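Local coordinates for protein pyruvate kinase (Cryptosporidium parvum, PDB 4DRS) that probably catalyses the last step of glycolysis, the transfer of phosphate from phosphoenolpyruvate to ADP that yields pyruvate and ATP, at residues Y153-L167 / M201-I213. Residues are numbered along the deposited sequence; the frame is centred on the assembly and turned at random.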
loop_
_atom_site.group_PDB
_atom_site.type_symbol
_atom_site.label_atom_id
_atom_site.label_comp_id
_atom_site.label_asym_id
_atom_site.label_seq_id
_atom_site.Cartn_x
_atom_site.Cartn_y
_atom_site.Cartn_z
ATOM N N TYR A 153 -23.870 15.670 49.715
ATOM C CA TYR A 153 -24.536 14.408 49.402
ATOM C C TYR A 153 -25.279 13.870 50.633
ATOM O O TYR A 153 -24.672 13.291 51.536
ATOM C CB TYR A 153 -23.489 13.417 48.867
ATOM C CG TYR A 153 -23.997 12.068 48.402
ATOM C CD1 TYR A 153 -25.107 11.957 47.565
ATOM C CD2 TYR A 153 -23.330 10.899 48.769
ATOM C CE1 TYR A 153 -25.557 10.715 47.138
ATOM C CE2 TYR A 153 -23.768 9.656 48.346
ATOM C CZ TYR A 153 -24.880 9.568 47.534
ATOM O OH TYR A 153 -25.310 8.331 47.116
ATOM N N SER A 154 -26.594 14.075 50.666
ATOM C CA SER A 154 -27.408 13.713 51.835
ATOM C C SER A 154 -27.587 12.200 52.010
ATOM O O SER A 154 -27.931 11.731 53.097
ATOM C CB SER A 154 -28.771 14.411 51.795
ATOM O OG SER A 154 -29.619 13.839 50.818
ATOM N N LEU A 155 -27.353 11.451 50.933
ATOM C CA LEU A 155 -27.406 9.991 50.966
ATOM C C LEU A 155 -26.047 9.351 51.290
ATOM O O LEU A 155 -25.859 8.146 51.090
ATOM C CB LEU A 155 -27.955 9.442 49.643
ATOM C CG LEU A 155 -29.472 9.398 49.427
ATOM C CD1 LEU A 155 -29.792 9.167 47.957
ATOM C CD2 LEU A 155 -30.132 8.331 50.289
ATOM N N LEU A 156 -25.114 10.155 51.801
ATOM C CA LEU A 156 -23.782 9.667 52.185
ATOM C C LEU A 156 -23.801 8.513 53.201
ATOM O O LEU A 156 -23.108 7.512 52.989
ATOM C CB LEU A 156 -22.882 10.809 52.680
ATOM C CG LEU A 156 -21.462 10.452 53.139
ATOM C CD1 LEU A 156 -20.624 9.899 51.994
ATOM C CD2 LEU A 156 -20.779 11.658 53.764
ATOM N N PRO A 157 -24.584 8.642 54.300
ATOM C CA PRO A 157 -24.597 7.562 55.301
ATOM C C PRO A 157 -25.050 6.209 54.741
ATOM O O PRO A 157 -24.552 5.166 55.169
ATOM C CB PRO A 157 -25.598 8.064 56.355
ATOM C CG PRO A 157 -26.416 9.101 55.656
ATOM C CD PRO A 157 -25.466 9.756 54.701
ATOM N N LYS A 158 -25.972 6.238 53.779
ATOM C CA LYS A 158 -26.530 5.028 53.182
ATOM C C LYS A 158 -25.744 4.551 51.954
ATOM O O LYS A 158 -26.210 3.687 51.212
ATOM C CB LYS A 158 -28.005 5.253 52.815
ATOM C CG LYS A 158 -28.877 5.699 53.982
ATOM C CD LYS A 158 -30.309 6.002 53.563
ATOM C CE LYS A 158 -31.145 4.737 53.447
ATOM N NZ LYS A 158 -32.602 5.030 53.364
ATOM N N SER A 159 -24.551 5.108 51.753
ATOM C CA SER A 159 -23.731 4.793 50.578
ATOM C C SER A 159 -22.370 4.192 50.931
ATOM O O SER A 159 -21.693 3.628 50.068
ATOM C CB SER A 159 -23.541 6.039 49.711
ATOM O OG SER A 159 -24.789 6.516 49.242
ATOM N N VAL A 160 -21.974 4.331 52.193
ATOM C CA VAL A 160 -20.732 3.741 52.689
ATOM C C VAL A 160 -21.014 2.643 53.718
ATOM O O VAL A 160 -22.155 2.451 54.138
ATOM C CB VAL A 160 -19.778 4.803 53.299
ATOM C CG1 VAL A 160 -19.357 5.818 52.243
ATOM C CG2 VAL A 160 -20.411 5.494 54.501
ATOM N N GLN A 161 -19.968 1.919 54.102
ATOM C CA GLN A 161 -20.036 0.972 55.215
ATOM C C GLN A 161 -18.790 1.120 56.084
ATOM O O GLN A 161 -17.814 1.746 55.665
ATOM C CB GLN A 161 -20.203 -0.467 54.710
ATOM C CG GLN A 161 -19.229 -0.876 53.614
ATOM C CD GLN A 161 -19.320 -2.349 53.260
ATOM O OE1 GLN A 161 -20.403 -2.885 53.032
ATOM N NE2 GLN A 161 -18.170 -3.010 53.204
ATOM N N ILE A 162 -18.831 0.570 57.297
ATOM C CA ILE A 162 -17.671 0.598 58.189
ATOM C C ILE A 162 -16.469 0.028 57.439
ATOM O O ILE A 162 -16.495 -1.123 57.000
ATOM C CB ILE A 162 -17.915 -0.206 59.495
ATOM C CG1 ILE A 162 -19.209 0.241 60.202
ATOM C CG2 ILE A 162 -16.698 -0.142 60.415
ATOM C CD1 ILE A 162 -19.185 1.624 60.829
ATOM N N GLY A 163 -15.438 0.848 57.262
ATOM C CA GLY A 163 -14.231 0.421 56.557
ATOM C C GLY A 163 -14.040 1.016 55.172
ATOM O O GLY A 163 -12.934 0.964 54.625
ATOM N N SER A 164 -15.108 1.577 54.603
ATOM C CA SER A 164 -15.042 2.252 53.298
ATOM C C SER A 164 -14.101 3.453 53.337
ATOM O O SER A 164 -13.937 4.092 54.381
ATOM C CB SER A 164 -16.431 2.708 52.836
ATOM O OG SER A 164 -17.295 1.608 52.607
ATOM N N THR A 165 -13.489 3.752 52.195
ATOM C CA THR A 165 -12.587 4.895 52.080
ATOM C C THR A 165 -13.277 6.088 51.415
ATOM O O THR A 165 -13.954 5.937 50.395
ATOM C CB THR A 165 -11.287 4.538 51.323
ATOM O OG1 THR A 165 -11.609 4.036 50.019
ATOM C CG2 THR A 165 -10.486 3.484 52.089
ATOM N N VAL A 166 -13.114 7.266 52.011
ATOM C CA VAL A 166 -13.679 8.499 51.473
ATOM C C VAL A 166 -12.536 9.430 51.081
ATOM O O VAL A 166 -11.679 9.751 51.908
ATOM C CB VAL A 166 -14.614 9.199 52.488
ATOM C CG1 VAL A 166 -15.276 10.417 51.861
ATOM C CG2 VAL A 166 -15.671 8.234 53.008
ATOM N N LEU A 167 -12.520 9.844 49.815
ATOM C CA LEU A 167 -11.466 10.715 49.292
ATOM C C LEU A 167 -11.957 12.142 49.087
ATOM O O LEU A 167 -13.036 12.361 48.543
ATOM C CB LEU A 167 -10.893 10.163 47.981
ATOM C CG LEU A 167 -10.191 8.800 48.009
ATOM C CD1 LEU A 167 -9.768 8.394 46.606
ATOM C CD2 LEU A 167 -8.991 8.788 48.949
ATOM N N MET A 201 -15.185 15.293 46.361
ATOM C CA MET A 201 -15.267 14.129 47.237
ATOM C C MET A 201 -15.516 12.871 46.414
ATOM O O MET A 201 -16.255 12.900 45.432
ATOM C CB MET A 201 -16.355 14.309 48.298
ATOM C CG MET A 201 -16.012 13.679 49.639
ATOM S SD MET A 201 -17.151 14.101 50.977
ATOM C CE MET A 201 -18.235 12.674 50.946
ATOM N N ASN A 202 -14.884 11.772 46.816
ATOM C CA ASN A 202 -14.972 10.512 46.083
ATOM C C ASN A 202 -15.242 9.328 46.998
ATOM O O ASN A 202 -14.734 9.271 48.122
ATOM C CB ASN A 202 -13.683 10.263 45.305
ATOM C CG ASN A 202 -13.365 11.372 44.321
ATOM O OD1 ASN A 202 -14.028 11.516 43.292
ATOM N ND2 ASN A 202 -12.336 12.161 44.630
ATOM N N LEU A 203 -16.036 8.382 46.501
ATOM C CA LEU A 203 -16.354 7.162 47.238
ATOM C C LEU A 203 -15.992 5.920 46.412
ATOM O O LEU A 203 -16.856 5.346 45.739
ATOM C CB LEU A 203 -17.836 7.139 47.639
ATOM C CG LEU A 203 -18.438 8.351 48.360
ATOM C CD1 LEU A 203 -19.938 8.170 48.522
ATOM C CD2 LEU A 203 -17.778 8.601 49.709
ATOM N N PRO A 204 -14.705 5.505 46.460
ATOM C CA PRO A 204 -14.214 4.345 45.708
ATOM C C PRO A 204 -14.966 3.060 46.048
ATOM O O PRO A 204 -15.179 2.758 47.226
ATOM C CB PRO A 204 -12.750 4.231 46.150
ATOM C CG PRO A 204 -12.380 5.602 46.595
ATOM C CD PRO A 204 -13.623 6.145 47.233
ATOM N N GLY A 205 -15.372 2.327 45.015
ATOM C CA GLY A 205 -16.108 1.075 45.181
ATOM C C GLY A 205 -17.532 1.229 45.697
ATOM O O GLY A 205 -18.188 0.237 46.021
ATOM N N CYS A 206 -18.009 2.470 45.773
ATOM C CA CYS A 206 -19.357 2.753 46.255
ATOM C C CYS A 206 -20.212 3.376 45.156
ATOM O O CYS A 206 -19.736 4.205 44.377
ATOM C CB CYS A 206 -19.317 3.671 47.482
ATOM S SG CYS A 206 -18.407 3.018 48.906
ATOM N N LYS A 207 -21.474 2.958 45.094
ATOM C CA LYS A 207 -22.432 3.525 44.152
ATOM C C LYS A 207 -22.941 4.861 44.687
ATOM O O LYS A 207 -23.453 4.941 45.807
ATOM C CB LYS A 207 -23.594 2.545 43.904
ATOM C CG LYS A 207 -24.692 3.036 42.960
ATOM C CD LYS A 207 -24.202 3.227 41.526
ATOM C CE LYS A 207 -25.353 3.445 40.551
ATOM N NZ LYS A 207 -26.061 4.746 40.748
ATOM N N VAL A 208 -22.773 5.907 43.883
ATOM C CA VAL A 208 -23.267 7.237 44.218
ATOM C C VAL A 208 -24.689 7.382 43.679
ATOM O O VAL A 208 -24.916 7.287 42.469
ATOM C CB VAL A 208 -22.354 8.345 43.644
ATOM C CG1 VAL A 208 -22.921 9.729 43.943
ATOM C CG2 VAL A 208 -20.943 8.216 44.201
ATOM N N HIS A 209 -25.642 7.605 44.578
ATOM C CA HIS A 209 -27.051 7.682 44.194
ATOM C C HIS A 209 -27.466 9.081 43.802
ATOM O O HIS A 209 -28.331 9.698 44.430
ATOM C CB HIS A 209 -27.946 7.095 45.286
ATOM C CG HIS A 209 -27.635 5.652 45.615
ATOM N ND1 HIS A 209 -28.045 4.627 44.843
ATOM C CD2 HIS A 209 -26.920 5.088 46.673
ATOM C CE1 HIS A 209 -27.617 3.465 45.375
ATOM N NE2 HIS A 209 -26.928 3.749 46.496
ATOM N N LEU A 210 -26.839 9.587 42.743
ATOM C CA LEU A 210 -27.196 10.879 42.162
ATOM C C LEU A 210 -27.557 10.718 40.684
ATOM O O LEU A 210 -26.993 9.860 40.001
ATOM C CB LEU A 210 -26.050 11.887 42.327
ATOM C CG LEU A 210 -25.764 12.478 43.718
ATOM C CD1 LEU A 210 -24.503 13.330 43.686
ATOM C CD2 LEU A 210 -26.941 13.287 44.258
ATOM N N PRO A 211 -28.503 11.536 40.184
ATOM C CA PRO A 211 -28.808 11.478 38.754
ATOM C C PRO A 211 -27.704 12.135 37.918
ATOM O O PRO A 211 -26.977 13.004 38.415
ATOM C CB PRO A 211 -30.110 12.279 38.623
ATOM C CG PRO A 211 -30.400 12.860 39.970
ATOM C CD PRO A 211 -29.220 12.633 40.856
ATOM N N ILE A 212 -27.576 11.709 36.665
ATOM C CA ILE A 212 -26.643 12.337 35.739
ATOM C C ILE A 212 -27.115 13.762 35.435
ATOM O O ILE A 212 -26.323 14.701 35.414
ATOM C CB ILE A 212 -26.472 11.500 34.448
ATOM C CG1 ILE A 212 -26.026 10.060 34.787
ATOM C CG2 ILE A 212 -25.512 12.174 33.467
ATOM C CD1 ILE A 212 -24.797 9.933 35.675
ATOM N N ILE A 213 -28.415 13.911 35.216
ATOM C CA ILE A 213 -29.023 15.223 35.075
ATOM C C ILE A 213 -29.995 15.406 36.241
ATOM O O ILE A 213 -31.122 14.911 36.209
ATOM C CB ILE A 213 -29.734 15.391 33.708
ATOM C CG1 ILE A 213 -28.805 14.981 32.560
ATOM C CG2 ILE A 213 -30.203 16.826 33.511
ATOM C CD1 ILE A 213 -29.482 14.935 31.203
#
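Tyr153 and His209 meet where the B domain of pyruvate kinase, the small β domain inserted into the TIM barrel, passes its chain back toward that barrel, and they illustrate how a hydroxyl can join two loops beyond the end of a strand pair. His209 N donates to Tyr153 OH at 2.7 Å, nearly straight (162°). Tyr153 OH in turn donates to Ser159 OG, which itself donates to Leu155 O from above the carbonyl plane, so this chain of hydrogen bonds ties the turn 153–156 to the returning chain. With CG anti to the backbone N (chi1 -176°), the tyrosine ring reaches across to 201–213: Val208 CG1 lies over one face, the backbone of Leu155 and Leu156 over the other, each displaced toward the rim, and Leu210 CG lies against Tyr153 CD1 and CE1, the two side chains running in opposite directions. Ser159 OG also sits in the plane of the His209 ring, at its edge, 3.6 Å from CD2.

Beside this polar chain lies an apolar cluster. Leu203 CD2 packs 3.8 Å from Val166 CG1 and 3.9 Å from Leu156 CD1, while the bend of Met201 at chi3 (97°) brings CE within 3.8 Å of both Leu156 CD1 and Val166 CG1. Farther along, Leu167 and Asn202 form an antiparallel hydrogen-bonded pair, and Pro204 CG rests on Leu167 CD1.

Strand 201–202 thus borders strand 165–168 at the margin of a mixed sheet; strand 173–180 flanks 165–168 on its other side, Ile185 of strand 184–188 backs Leu156, Val160 and Val166, and past Leu210 the chain reaches helix 241–252 through Ile212 and Ile213.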